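Long-range contacts in CopC (Methylosinus trichosporium OB3b, PDB 5ICU), which binds a copper(II) ion and, as a periplasmic protein of the CopC family, probably takes part in copper homeostasis or transfer: residues 67-71 and 93-97; 1-5 and 81-87; 20-26 and 59-65; 34-40 and 74-80. One frame throughout, in Å; residues are numbered along the deposited sequence.

Interaction 1: residues 67-71 and 93-97; sequences ELAVG and FTVDP
Gly71 and Val95 form an antiparallel hydrogen-bonded pair where strand 71-80 begins and strand 86-95 ends. Gly71 N gives its hydrogen to Val95 O at 3.0 Å, and Val95 N returns a bond of 2.8 Å to Gly71 O. The incoming loop 67-70 departs from this pairing, so the two segments run at 93° to each other. With phi at 141°, Gly71 has a backbone shape in which a side chain would collide with the carbonyl oxygen of Val70. This is the last pair of the hairpin of strands 71-80 and 86-95, at the end away from its turn, in the mixed sheet of this cupredoxin-like beta sandwich. Val70 straddles the end of the strand: its CG1, anti to the backbone N (chi1 166°), lies 3.4 Å from Val95 O and also meets Pro97 CD, while CG2 rests 3.7 Å from Pro97 CA, the two side chains crossing at about a right angle. On the buried side Leu68 CD1 comes to the edge of the Phe93 ring, near its plane, 3.9 Å from Phe93 CZ. Val95 CG2 lies 4.3 Å from Leu68 CB, and Tyr73 and Val15 also pack against Val95.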
loop_
_atom_site.group_PDB
_atom_site.type_symbol
_atom_site.label_atom_id
_atom_site.label_comp_id
_atom_site.label_asym_id
_atom_site.label_seq_id
_atom_site.Cartn_x
_atom_site.Cartn_y
_atom_site.Cartn_z
ATOM N N GLU A 67 13.380 3.341 -0.890
ATOM C CA GLU A 67 13.828 2.814 -2.134
ATOM C C GLU A 67 13.772 1.320 -2.122
ATOM O O GLU A 67 14.396 0.694 -1.250
ATOM C CB GLU A 67 15.261 3.299 -2.415
ATOM C CG GLU A 67 15.835 2.836 -3.735
ATOM C CD GLU A 67 15.147 3.400 -4.971
ATOM O OE1 GLU A 67 14.375 4.354 -4.859
ATOM O OE2 GLU A 67 15.455 2.928 -6.102
ATOM N N LEU A 68 12.987 0.769 -3.032
ATOM C CA LEU A 68 12.783 -0.660 -3.149
ATOM C C LEU A 68 13.662 -1.275 -4.228
ATOM O O LEU A 68 13.589 -0.883 -5.387
ATOM C CB LEU A 68 11.326 -0.969 -3.472
ATOM C CG LEU A 68 10.250 -0.474 -2.484
ATOM C CD1 LEU A 68 8.914 -0.989 -2.928
ATOM C CD2 LEU A 68 10.537 -0.886 -1.063
ATOM N N ALA A 69 14.414 -2.303 -3.830
ATOM C CA ALA A 69 15.175 -3.110 -4.737
ATOM C C ALA A 69 14.282 -3.787 -5.755
ATOM O O ALA A 69 13.108 -4.056 -5.492
ATOM C CB ALA A 69 15.963 -4.141 -3.951
ATOM N N VAL A 70 14.793 -4.069 -6.923
ATOM C CA VAL A 70 14.115 -4.836 -7.928
ATOM C C VAL A 70 13.659 -6.165 -7.312
ATOM O O VAL A 70 14.415 -6.819 -6.582
ATOM C CB VAL A 70 15.061 -5.035 -9.164
ATOM C CG1 VAL A 70 14.550 -6.099 -10.080
ATOM C CG2 VAL A 70 15.274 -3.728 -9.889
ATOM N N GLY A 71 12.426 -6.535 -7.624
ATOM C CA GLY A 71 11.816 -7.766 -7.176
ATOM C C GLY A 71 10.350 -7.566 -6.824
ATOM O O GLY A 71 9.744 -6.531 -7.096
ATOM N N PHE A 93 2.936 -6.677 -6.040
ATOM C CA PHE A 93 3.398 -5.928 -7.232
ATOM C C PHE A 93 4.876 -6.186 -7.391
ATOM O O PHE A 93 5.518 -6.650 -6.483
ATOM C CB PHE A 93 3.075 -4.439 -7.172
ATOM C CG PHE A 93 3.924 -3.667 -6.217
ATOM C CD1 PHE A 93 3.595 -3.576 -4.898
ATOM C CD2 PHE A 93 5.087 -3.014 -6.657
ATOM C CE1 PHE A 93 4.372 -2.855 -4.019
ATOM C CE2 PHE A 93 5.865 -2.302 -5.790
ATOM C CZ PHE A 93 5.530 -2.208 -4.460
ATOM N N THR A 94 5.391 -5.886 -8.586
ATOM C CA THR A 94 6.800 -6.117 -8.902
ATOM C C THR A 94 7.468 -4.849 -9.369
ATOM O O THR A 94 6.898 -4.095 -10.164
ATOM C CB THR A 94 6.930 -7.196 -9.985
ATOM O OG1 THR A 94 6.362 -8.436 -9.516
ATOM C CG2 THR A 94 8.406 -7.436 -10.290
ATOM N N VAL A 95 8.657 -4.607 -8.809
ATOM C CA VAL A 95 9.568 -3.543 -9.284
ATOM C C VAL A 95 10.487 -4.195 -10.288
ATOM O O VAL A 95 11.281 -5.052 -9.948
ATOM C CB VAL A 95 10.361 -2.931 -8.123
ATOM C CG1 VAL A 95 11.313 -1.860 -8.620
ATOM C CG2 VAL A 95 9.406 -2.340 -7.076
ATOM N N ASP A 96 10.321 -3.801 -11.542
ATOM C CA ASP A 96 11.216 -4.240 -12.623
ATOM C C ASP A 96 12.499 -3.401 -12.670
ATOM O O ASP A 96 12.505 -2.262 -12.267
ATOM C CB ASP A 96 10.530 -4.046 -13.984
ATOM C CG ASP A 96 9.349 -4.938 -14.251
ATOM O OD1 ASP A 96 9.234 -5.979 -13.607
ATOM O OD2 ASP A 96 8.572 -4.568 -15.170
ATOM N N PRO A 97 13.587 -3.966 -13.214
ATOM C CA PRO A 97 14.770 -3.161 -13.513
ATOM C C PRO A 97 14.490 -2.226 -14.696
ATOM O O PRO A 97 13.739 -2.543 -15.602
ATOM C CB PRO A 97 15.828 -4.208 -13.871
ATOM C CG PRO A 97 15.036 -5.356 -14.370
ATOM C CD PRO A 97 13.741 -5.360 -13.645
#

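Interaction 2: residues 1-5 and 81-87; sequences HSFLV and SSDGHIV. With CU (copper (II) ion), chain B.
His1 and Ser2 run past the type I turn Ser81-Gly84 and the start of strand 86-95, with Ser2 CA 5.3 Å from Ser81 CA. Copper(II) joins the two segments. His1 chelates it through its terminal N at 2.0 Å and ring ND1, since CG lies beside that N (chi1 -69°); Asp83 OD2 at 2.3 Å, His85 ND1 at 2.0 Å and a longer-bound water complete the set. The imidazoles are turned 55° apart, and His85 CB sits over one face of the His1 ring, 3.7 Å from its centroid. Asp83 OD1 accepts a bond from His85 N, met from above the carboxylate plane, in an Asx turn that ties two ligands together. Behind the metal, Ser81 OG accepts from Ser2 N at 2.9 Å and donates to His85 O at 2.8 Å; Ser81 N reaches that oxygen from the opposite face of its plane. Without the hydroxyl, as with an alanine in place of Ser81, Ser2 N would probably lose its acceptor and the amino terminus could shift against His85. Val87 CG2 packs 4.0 Å from His1 CB. Chelation by a terminal histidine's amine and ring nitrogen, joined by an aspartate and a second histidine, is characteristic of the CopC copper(II) site.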
loop_
_atom_site.group_PDB
_atom_site.type_symbol
_atom_site.label_atom_id
_atom_site.label_comp_id
_atom_site.label_asym_id
_atom_site.label_seq_id
_atom_site.Cartn_x
_atom_site.Cartn_y
_atom_site.Cartn_z
ATOM N N HIS A 1 -18.283 -1.362 5.916
ATOM C CA HIS A 1 -16.910 -1.764 5.552
ATOM C C HIS A 1 -16.427 -0.911 4.421
ATOM O O HIS A 1 -17.142 -0.733 3.418
ATOM C CB HIS A 1 -16.892 -3.199 5.073
ATOM C CG HIS A 1 -17.172 -4.204 6.132
ATOM N ND1 HIS A 1 -18.141 -4.045 7.096
ATOM C CD2 HIS A 1 -16.543 -5.355 6.414
ATOM C CE1 HIS A 1 -18.161 -5.116 7.864
ATOM N NE2 HIS A 1 -17.208 -5.924 7.470
ATOM N N SER A 2 -15.221 -0.382 4.572
ATOM C CA SER A 2 -14.566 0.424 3.543
ATOM C C SER A 2 -13.610 -0.458 2.811
ATOM O O SER A 2 -12.482 -0.643 3.207
ATOM C CB SER A 2 -13.871 1.597 4.192
ATOM O OG SER A 2 -14.863 2.449 4.720
ATOM N N PHE A 3 -14.097 -1.114 1.770
ATOM C CA PHE A 3 -13.286 -2.047 0.989
ATOM C C PHE A 3 -12.328 -1.347 0.053
ATOM O O PHE A 3 -12.624 -0.278 -0.452
ATOM C CB PHE A 3 -14.204 -2.955 0.178
ATOM C CG PHE A 3 -15.000 -3.948 1.022
ATOM C CD1 PHE A 3 -14.323 -4.892 1.777
ATOM C CD2 PHE A 3 -16.378 -3.916 1.097
ATOM C CE1 PHE A 3 -15.022 -5.786 2.578
ATOM C CE2 PHE A 3 -17.081 -4.846 1.902
ATOM C CZ PHE A 3 -16.351 -5.777 2.624
ATOM N N LEU A 4 -11.199 -1.969 -0.280
ATOM C CA LEU A 4 -10.300 -1.381 -1.253
ATOM C C LEU A 4 -11.000 -1.305 -2.606
ATOM O O LEU A 4 -11.588 -2.304 -3.081
ATOM C CB LEU A 4 -9.050 -2.267 -1.406
ATOM C CG LEU A 4 -7.947 -1.666 -2.278
ATOM C CD1 LEU A 4 -7.222 -0.489 -1.613
ATOM C CD2 LEU A 4 -6.946 -2.758 -2.662
ATOM N N VAL A 5 -10.908 -0.133 -3.263
ATOM C CA VAL A 5 -11.447 0.006 -4.621
ATOM C C VAL A 5 -10.445 0.445 -5.648
ATOM O O VAL A 5 -10.711 0.296 -6.836
ATOM C CB VAL A 5 -12.696 0.911 -4.671
ATOM C CG1 VAL A 5 -13.814 0.326 -3.812
ATOM C CG2 VAL A 5 -12.363 2.348 -4.304
ATOM N N SER A 81 -12.554 1.197 9.286
ATOM C CA SER A 81 -13.550 1.939 8.495
ATOM C C SER A 81 -14.281 2.941 9.362
ATOM O O SER A 81 -14.411 2.765 10.564
ATOM C CB SER A 81 -14.568 0.977 7.903
ATOM O OG SER A 81 -13.974 -0.102 7.183
ATOM N N SER A 82 -14.824 3.967 8.715
ATOM C CA SER A 82 -15.543 5.008 9.452
ATOM C C SER A 82 -16.803 4.442 10.066
ATOM O O SER A 82 -17.303 5.043 11.043
ATOM C CB SER A 82 -15.811 6.221 8.564
ATOM O OG SER A 82 -14.585 6.826 8.155
ATOM N N ASP A 83 -17.330 3.311 9.584
ATOM C CA ASP A 83 -18.511 2.730 10.176
ATOM C C ASP A 83 -18.191 1.787 11.314
ATOM O O ASP A 83 -19.096 1.068 11.800
ATOM C CB ASP A 83 -19.368 2.044 9.108
ATOM C CG ASP A 83 -18.803 0.720 8.631
ATOM O OD1 ASP A 83 -17.590 0.445 8.864
ATOM O OD2 ASP A 83 -19.571 -0.038 7.972
ATOM N N GLY A 84 -16.923 1.752 11.753
ATOM C CA GLY A 84 -16.491 0.966 12.866
ATOM C C GLY A 84 -15.975 -0.422 12.558
ATOM O O GLY A 84 -15.673 -1.152 13.470
ATOM N N HIS A 85 -15.883 -0.830 11.280
ATOM C CA HIS A 85 -15.538 -2.211 10.900
ATOM C C HIS A 85 -14.161 -2.306 10.331
ATOM O O HIS A 85 -13.717 -1.428 9.590
ATOM C CB HIS A 85 -16.566 -2.751 9.912
ATOM C CG HIS A 85 -17.971 -2.627 10.428
ATOM N ND1 HIS A 85 -19.033 -2.416 9.598
ATOM C CD2 HIS A 85 -18.472 -2.589 11.685
ATOM C CE1 HIS A 85 -20.139 -2.272 10.311
ATOM N NE2 HIS A 85 -19.823 -2.382 11.579
ATOM N N ILE A 86 -13.465 -3.357 10.720
ATOM C CA ILE A 86 -12.086 -3.567 10.290
ATOM C C ILE A 86 -12.071 -4.323 8.968
ATOM O O ILE A 86 -12.803 -5.294 8.788
ATOM C CB ILE A 86 -11.313 -4.358 11.365
ATOM C CG1 ILE A 86 -11.347 -3.610 12.695
ATOM C CG2 ILE A 86 -9.891 -4.651 10.910
ATOM C CD1 ILE A 86 -10.989 -4.474 13.878
ATOM N N VAL A 87 -11.213 -3.857 8.064
ATOM C CA VAL A 87 -10.984 -4.476 6.771
ATOM C C VAL A 87 -9.488 -4.789 6.603
ATOM O O VAL A 87 -8.637 -3.895 6.756
ATOM C CB VAL A 87 -11.471 -3.571 5.624
ATOM C CG1 VAL A 87 -11.032 -4.104 4.274
ATOM C CG2 VAL A 87 -12.991 -3.370 5.688
HETATM CU CU CU B . -18.923 -2.218 7.646
HETATM O O HOH W 1 -21.174 -2.638 7.025
#

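Interaction 3: residues 20-26 and 59-65; sequences KLVKLRF and RELTLDA
Phe26 meets the opposite strand along one side of its side chain. Its CB lies 3.7 Å from Arg59 O, and CD1 comes closer to the same oxygen, 3.4 Å, the oxygen sitting at the ring edge, in its plane. CE1 then reaches Leu61 CD1 at 3.9 Å. At its far end, CZ touches Val79 of the facing sheet. With CG beside the backbone N (chi1 -59°), the ring turns inward past Leu61. Phe26 N bonds Arg59 O at 2.8 Å. Cutting Phe26 back to an alanine is likely to open a gap beside Leu61 and Val79 and remove the ring edge from Arg59 O.

Strands 21-26 and 60-64 are antiparallel, 168° between directions. Val22 with Leu63 and Leu24 with Leu61 are hydrogen-bonded pairs. Beyond the strands Ala65 N bonds Lys20 O, and a water donates to both Lys20 O and Ala65 O.

Val22, Leu24, Leu61 and Leu63 point into the sandwich, towards Ile37 and Ile39. The other face is mostly polar, Leu21 excepted. Lys23 CG lies alongside Thr62 CG2 at 4.0 Å, both side chains pointing the same way. Arg25 and Glu60 also lie side by side, but contact is through Arg25 CD, 3.7 Å from Glu60 OE2; the guanidinium has a long, weak ion pair with Asp6. The chemistry implies a two-faced sheet: backbone bonds hold its strands together, one face is apolar against the core, and the charges on the other probably act on each other only at longer range, since no close salt bridge joins the two segments.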
loop_
_atom_site.group_PDB
_atom_site.type_symbol
_atom_site.label_atom_id
_atom_site.label_comp_id
_atom_site.label_asym_id
_atom_site.label_seq_id
_atom_site.Cartn_x
_atom_site.Cartn_y
_atom_site.Cartn_z
ATOM N N LYS A 20 7.349 5.908 -5.218
ATOM C CA LYS A 20 7.615 6.817 -4.106
ATOM C C LYS A 20 6.630 6.587 -2.958
ATOM O O LYS A 20 6.977 6.701 -1.784
ATOM C CB LYS A 20 7.533 8.239 -4.581
ATOM C CG LYS A 20 8.614 8.570 -5.604
ATOM C CD LYS A 20 8.613 10.056 -5.914
ATOM C CE LYS A 20 9.679 10.406 -6.951
ATOM N NZ LYS A 20 10.126 11.825 -6.873
ATOM N N LEU A 21 5.420 6.209 -3.304
ATOM C CA LEU A 21 4.463 5.836 -2.292
ATOM C C LEU A 21 3.484 4.833 -2.806
ATOM O O LEU A 21 3.387 4.563 -4.017
ATOM C CB LEU A 21 3.802 7.039 -1.654
ATOM C CG LEU A 21 3.160 7.980 -2.600
ATOM C CD1 LEU A 21 1.929 7.376 -3.162
ATOM C CD2 LEU A 21 2.769 9.331 -1.997
ATOM N N VAL A 22 2.810 4.206 -1.845
ATOM C CA VAL A 22 1.663 3.344 -2.084
ATOM C C VAL A 22 0.443 4.181 -1.771
ATOM O O VAL A 22 0.391 4.798 -0.697
ATOM C CB VAL A 22 1.703 2.100 -1.196
ATOM C CG1 VAL A 22 0.386 1.318 -1.254
ATOM C CG2 VAL A 22 2.857 1.215 -1.572
ATOM N N LYS A 23 -0.503 4.230 -2.692
ATOM C CA LYS A 23 -1.752 4.974 -2.542
ATOM C C LYS A 23 -2.902 4.018 -2.584
ATOM O O LYS A 23 -3.064 3.275 -3.562
ATOM C CB LYS A 23 -1.946 5.980 -3.686
ATOM C CG LYS A 23 -0.833 6.951 -3.850
ATOM C CD LYS A 23 -1.099 8.061 -4.854
ATOM C CE LYS A 23 0.071 8.407 -5.758
ATOM N NZ LYS A 23 0.184 9.882 -5.984
ATOM N N LEU A 24 -3.749 4.031 -1.562
ATOM C CA LEU A 24 -4.928 3.176 -1.520
ATOM C C LEU A 24 -6.178 4.008 -1.419
ATOM O O LEU A 24 -6.193 4.999 -0.687
ATOM C CB LEU A 24 -4.829 2.265 -0.296
ATOM C CG LEU A 24 -3.597 1.380 -0.134
ATOM C CD1 LEU A 24 -3.745 0.494 1.094
ATOM C CD2 LEU A 24 -3.347 0.510 -1.335
ATOM N N ARG A 25 -7.232 3.620 -2.134
ATOM C CA ARG A 25 -8.536 4.283 -2.049
ATOM C C ARG A 25 -9.568 3.229 -1.747
ATOM O O ARG A 25 -9.551 2.117 -2.319
ATOM C CB ARG A 25 -8.864 5.011 -3.359
ATOM C CG ARG A 25 -10.205 5.689 -3.345
ATOM C CD ARG A 25 -10.368 6.726 -4.429
ATOM N NE ARG A 25 -10.300 6.147 -5.755
ATOM C CZ ARG A 25 -11.331 5.592 -6.415
ATOM N NH1 ARG A 25 -12.551 5.534 -5.876
ATOM N NH2 ARG A 25 -11.147 5.110 -7.648
ATOM N N PHE A 26 -10.469 3.568 -0.827
ATOM C CA PHE A 26 -11.470 2.666 -0.274
ATOM C C PHE A 26 -12.864 3.116 -0.676
ATOM O O PHE A 26 -13.070 4.261 -1.083
ATOM C CB PHE A 26 -11.298 2.552 1.242
ATOM C CG PHE A 26 -9.950 2.042 1.653
ATOM C CD1 PHE A 26 -8.877 2.899 1.801
ATOM C CD2 PHE A 26 -9.731 0.695 1.828
ATOM C CE1 PHE A 26 -7.613 2.425 2.129
ATOM C CE2 PHE A 26 -8.482 0.221 2.137
ATOM C CZ PHE A 26 -7.419 1.092 2.272
ATOM N N ARG A 59 -11.459 8.754 2.222
ATOM C CA ARG A 59 -11.420 7.420 1.634
ATOM C C ARG A 59 -10.017 7.014 1.195
ATOM O O ARG A 59 -9.858 5.934 0.631
ATOM C CB ARG A 59 -12.366 7.316 0.442
ATOM C CG ARG A 59 -13.776 7.665 0.793
ATOM C CD ARG A 59 -14.739 7.291 -0.311
ATOM N NE ARG A 59 -16.088 7.551 0.103
ATOM C CZ ARG A 59 -17.173 7.296 -0.617
ATOM N NH1 ARG A 59 -17.070 6.743 -1.828
ATOM N NH2 ARG A 59 -18.367 7.586 -0.088
ATOM N N GLU A 60 -8.998 7.844 1.409
ATOM C CA GLU A 60 -7.654 7.565 0.880
ATOM C C GLU A 60 -6.613 7.432 1.950
ATOM O O GLU A 60 -6.689 8.100 2.955
ATOM C CB GLU A 60 -7.247 8.645 -0.132
ATOM C CG GLU A 60 -8.197 8.636 -1.310
ATOM C CD GLU A 60 -7.906 9.645 -2.387
ATOM O OE1 GLU A 60 -6.797 10.216 -2.433
ATOM O OE2 GLU A 60 -8.811 9.857 -3.226
ATOM N N LEU A 61 -5.628 6.582 1.702
ATOM C CA LEU A 61 -4.450 6.491 2.561
ATOM C C LEU A 61 -3.245 6.441 1.691
ATOM O O LEU A 61 -3.280 5.867 0.585
ATOM C CB LEU A 61 -4.458 5.237 3.432
ATOM C CG LEU A 61 -5.515 5.148 4.515
ATOM C CD1 LEU A 61 -5.438 3.783 5.113
ATOM C CD2 LEU A 61 -5.350 6.243 5.559
ATOM N N THR A 62 -2.125 6.933 2.220
ATOM C CA THR A 62 -0.828 6.746 1.542
ATOM C C THR A 62 0.239 6.233 2.500
ATOM O O THR A 62 0.121 6.382 3.742
ATOM C CB THR A 62 -0.324 8.031 0.868
ATOM O OG1 THR A 62 -0.064 9.017 1.857
ATOM C CG2 THR A 62 -1.282 8.571 -0.174
ATOM N N LEU A 63 1.255 5.570 1.926
ATOM C CA LEU A 63 2.420 5.135 2.689
ATOM C C LEU A 63 3.654 5.531 1.870
ATOM O O LEU A 63 3.787 5.089 0.722
ATOM C CB LEU A 63 2.375 3.625 2.889
ATOM C CG LEU A 63 3.640 3.026 3.551
ATOM C CD1 LEU A 63 3.853 3.604 4.929
ATOM C CD2 LEU A 63 3.489 1.529 3.541
ATOM N N ASP A 64 4.562 6.296 2.484
ATOM C CA ASP A 64 5.838 6.636 1.816
ATOM C C ASP A 64 6.746 5.426 1.845
ATOM O O ASP A 64 6.971 4.829 2.902
ATOM C CB ASP A 64 6.471 7.792 2.531
ATOM C CG ASP A 64 5.745 9.092 2.284
ATOM O OD1 ASP A 64 4.901 9.188 1.355
ATOM O OD2 ASP A 64 6.032 10.045 3.027
ATOM N N ALA A 65 7.231 5.010 0.685
ATOM C CA ALA A 65 8.107 3.835 0.608
ATOM C C ALA A 65 9.561 4.277 0.605
ATOM O O ALA A 65 9.912 5.231 -0.067
ATOM C CB ALA A 65 7.817 3.030 -0.636
HETATM O O HOH W 2 9.147 7.576 -0.699
#

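Interaction 4: residues 34-40 and 74-80; sequences YSSISIL and VVKFRVL
Ser38 and Lys76 exchange backbone hydrogen bonds, Ser38 N to Lys76 O at 2.8 Å and Lys76 N to Ser38 O at 2.9 Å. Ser36 with Arg78 and Leu40 with Val74 are the other hydrogen-bonded pairs of this antiparallel ladder. On the face of these residues Lys76 runs extended beyond CG, its CG 3.8 Å from Ser38 CB and its CE near Ser38 OG; CG stands between the backbone N and carbonyl carbon (chi1 66°), which carries the chain across Ser38. Ser36 OG turns to Glu49 on strand 46-50. On the buried face, Ile37 CG2 lies alongside Val75 CG1 at 3.8 Å, and Phe77 CB comes 3.5 Å from Ser36 O.

Where the ladder ends, Ser35 OG accepts a longer bond of 3.3 Å from Leu80 N and is also bonded to the backbone O of Glu31, which fixes its turn. Tyr34 CB rests against Leu80 CD2 at 3.8 Å.

Further out, strands 46-50 and 86-95 flank the pair within the sheet, while Leu24, Leu61 and Leu63 of the other sheet cover Ile37. The contact therefore combines an apolar inner face, buried between two sheets, with a mixed outer face, where serines, a lysine's aliphatic chain and the Leu40-Val74 pair lie and Ser36 reaches Glu49.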
loop_
_atom_site.group_PDB
_atom_site.type_symbol
_atom_site.label_atom_id
_atom_site.label_comp_id
_atom_site.label_asym_id
_atom_site.label_seq_id
_atom_site.Cartn_x
_atom_site.Cartn_y
_atom_site.Cartn_z
ATOM N N TYR A 34 -5.798 4.919 12.926
ATOM C CA TYR A 34 -6.074 3.522 13.300
ATOM C C TYR A 34 -6.060 2.633 12.073
ATOM O O TYR A 34 -6.711 1.600 12.032
ATOM C CB TYR A 34 -7.414 3.416 14.033
ATOM C CG TYR A 34 -7.402 4.066 15.367
ATOM C CD1 TYR A 34 -6.925 3.368 16.485
ATOM C CD2 TYR A 34 -7.763 5.394 15.550
ATOM C CE1 TYR A 34 -6.900 3.951 17.721
ATOM C CE2 TYR A 34 -7.690 5.995 16.788
ATOM C CZ TYR A 34 -7.279 5.260 17.888
ATOM O OH TYR A 34 -7.264 5.824 19.147
ATOM N N SER A 35 -5.224 2.972 11.099
ATOM C CA SER A 35 -5.058 2.145 9.878
ATOM C C SER A 35 -3.586 1.843 9.672
ATOM O O SER A 35 -2.722 2.649 10.002
ATOM C CB SER A 35 -5.672 2.870 8.686
ATOM O OG SER A 35 -7.081 2.964 8.861
ATOM N N SER A 36 -3.309 0.712 9.051
ATOM C CA SER A 36 -1.955 0.221 8.869
ATOM C C SER A 36 -1.792 -0.275 7.431
ATOM O O SER A 36 -2.664 -0.979 6.909
ATOM C CB SER A 36 -1.676 -0.924 9.812
ATOM O OG SER A 36 -0.378 -1.454 9.636
ATOM N N ILE A 37 -0.678 0.110 6.800
ATOM C CA ILE A 37 -0.253 -0.419 5.514
ATOM C C ILE A 37 1.176 -0.888 5.749
ATOM O O ILE A 37 1.982 -0.165 6.339
ATOM C CB ILE A 37 -0.278 0.640 4.389
ATOM C CG1 ILE A 37 -1.618 1.365 4.336
ATOM C CG2 ILE A 37 0.041 -0.022 3.058
ATOM C CD1 ILE A 37 -1.635 2.587 3.451
ATOM N N SER A 38 1.484 -2.053 5.197
ATOM C CA SER A 38 2.833 -2.604 5.278
ATOM C C SER A 38 3.294 -3.060 3.908
ATOM O O SER A 38 2.510 -3.550 3.112
ATOM C CB SER A 38 2.902 -3.839 6.176
ATOM O OG SER A 38 2.489 -3.529 7.492
ATOM N N ILE A 39 4.587 -2.916 3.629
ATOM C CA ILE A 39 5.211 -3.547 2.477
ATOM C C ILE A 39 6.110 -4.637 2.958
ATOM O O ILE A 39 6.957 -4.419 3.838
ATOM C CB ILE A 39 6.036 -2.515 1.667
ATOM C CG1 ILE A 39 5.141 -1.360 1.179
ATOM C CG2 ILE A 39 6.760 -3.183 0.505
ATOM C CD1 ILE A 39 5.897 -0.249 0.494
ATOM N N LEU A 40 5.926 -5.819 2.379
ATOM C CA LEU A 40 6.740 -7.024 2.653
ATOM C C LEU A 40 7.571 -7.325 1.441
ATOM O O LEU A 40 7.109 -7.177 0.331
ATOM C CB LEU A 40 5.847 -8.250 2.951
ATOM C CG LEU A 40 4.796 -8.092 4.009
ATOM C CD1 LEU A 40 4.057 -9.423 4.166
ATOM C CD2 LEU A 40 5.347 -7.593 5.334
ATOM N N VAL A 74 4.691 -7.490 -1.447
ATOM C CA VAL A 74 3.292 -7.531 -1.074
ATOM C C VAL A 74 2.991 -6.331 -0.234
ATOM O O VAL A 74 3.706 -6.014 0.714
ATOM C CB VAL A 74 2.946 -8.864 -0.365
ATOM C CG1 VAL A 74 1.634 -8.782 0.401
ATOM C CG2 VAL A 74 2.869 -9.979 -1.406
ATOM N N VAL A 75 1.889 -5.671 -0.597
ATOM C CA VAL A 75 1.286 -4.638 0.198
ATOM C C VAL A 75 0.199 -5.306 0.980
ATOM O O VAL A 75 -0.687 -5.917 0.378
ATOM C CB VAL A 75 0.671 -3.546 -0.703
ATOM C CG1 VAL A 75 -0.094 -2.560 0.168
ATOM C CG2 VAL A 75 1.746 -2.844 -1.533
ATOM N N LYS A 76 0.232 -5.161 2.304
ATOM C CA LYS A 76 -0.910 -5.587 3.115
ATOM C C LYS A 76 -1.451 -4.402 3.852
ATOM O O LYS A 76 -0.742 -3.446 4.106
ATOM C CB LYS A 76 -0.567 -6.742 4.047
ATOM C CG LYS A 76 0.425 -6.464 5.149
ATOM C CD LYS A 76 0.673 -7.681 6.043
ATOM C CE LYS A 76 1.480 -7.347 7.295
ATOM N NZ LYS A 76 1.733 -8.551 8.149
ATOM N N PHE A 77 -2.719 -4.465 4.203
ATOM C CA PHE A 77 -3.378 -3.342 4.878
ATOM C C PHE A 77 -4.414 -3.842 5.845
ATOM O O PHE A 77 -5.045 -4.844 5.608
ATOM C CB PHE A 77 -3.929 -2.305 3.902
ATOM C CG PHE A 77 -4.891 -2.864 2.908
ATOM C CD1 PHE A 77 -4.421 -3.346 1.689
ATOM C CD2 PHE A 77 -6.273 -2.944 3.142
ATOM C CE1 PHE A 77 -5.263 -3.902 0.757
ATOM C CE2 PHE A 77 -7.128 -3.488 2.192
ATOM C CZ PHE A 77 -6.609 -3.993 1.022
ATOM N N ARG A 78 -4.594 -3.073 6.921
ATOM C CA ARG A 78 -5.589 -3.406 7.909
ATOM C C ARG A 78 -6.125 -2.079 8.418
ATOM O O ARG A 78 -5.409 -1.348 9.132
ATOM C CB ARG A 78 -4.924 -4.219 8.995
ATOM C CG ARG A 78 -5.962 -4.916 9.968
ATOM C CD ARG A 78 -5.325 -5.997 10.831
ATOM N NE ARG A 78 -6.304 -6.595 11.749
ATOM C CZ ARG A 78 -6.695 -6.076 12.911
ATOM N NH1 ARG A 78 -6.204 -4.944 13.353
ATOM N NH2 ARG A 78 -7.616 -6.707 13.648
ATOM N N VAL A 79 -7.328 -1.718 7.974
ATOM C CA VAL A 79 -7.854 -0.381 8.164
ATOM C C VAL A 79 -9.067 -0.413 9.057
ATOM O O VAL A 79 -9.809 -1.398 9.071
ATOM C CB VAL A 79 -8.184 0.307 6.804
ATOM C CG1 VAL A 79 -6.933 0.347 5.922
ATOM C CG2 VAL A 79 -9.335 -0.368 6.071
ATOM N N LEU A 80 -9.267 0.695 9.764
ATOM C CA LEU A 80 -10.516 0.894 10.540
ATOM C C LEU A 80 -11.441 1.772 9.724
ATOM O O LEU A 80 -11.130 2.914 9.457
ATOM C CB LEU A 80 -10.216 1.513 11.913
ATOM C CG LEU A 80 -11.477 1.693 12.786
ATOM C CD1 LEU A 80 -12.174 0.416 13.085
ATOM C CD2 LEU A 80 -11.114 2.435 14.024
#

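In the fold
Interactions 3 and 4 form the middle of the sandwich: their centres are 10 Å apart, and Leu24, Phe26, Leu61 and Leu63 of the three-stranded sheet pack against Ile37 and Val79 of the mixed sheet and the adjoining Ser35. Interactions 1 and 2 lie on opposite sides of the chain's centre, 29 Å apart between centres, yet both use strand 86-95. Interaction 4 joins them, meeting Phe93 through Val75 and Val87 through Val79. Along the chain, interaction 2 encloses interactions 3 and 4, which cross each other, whereas interaction 1 opens after interaction 3 closes. The copper site thus brings the amino terminus to the 81-87 turn at one end of the sandwich, remote from interaction 1.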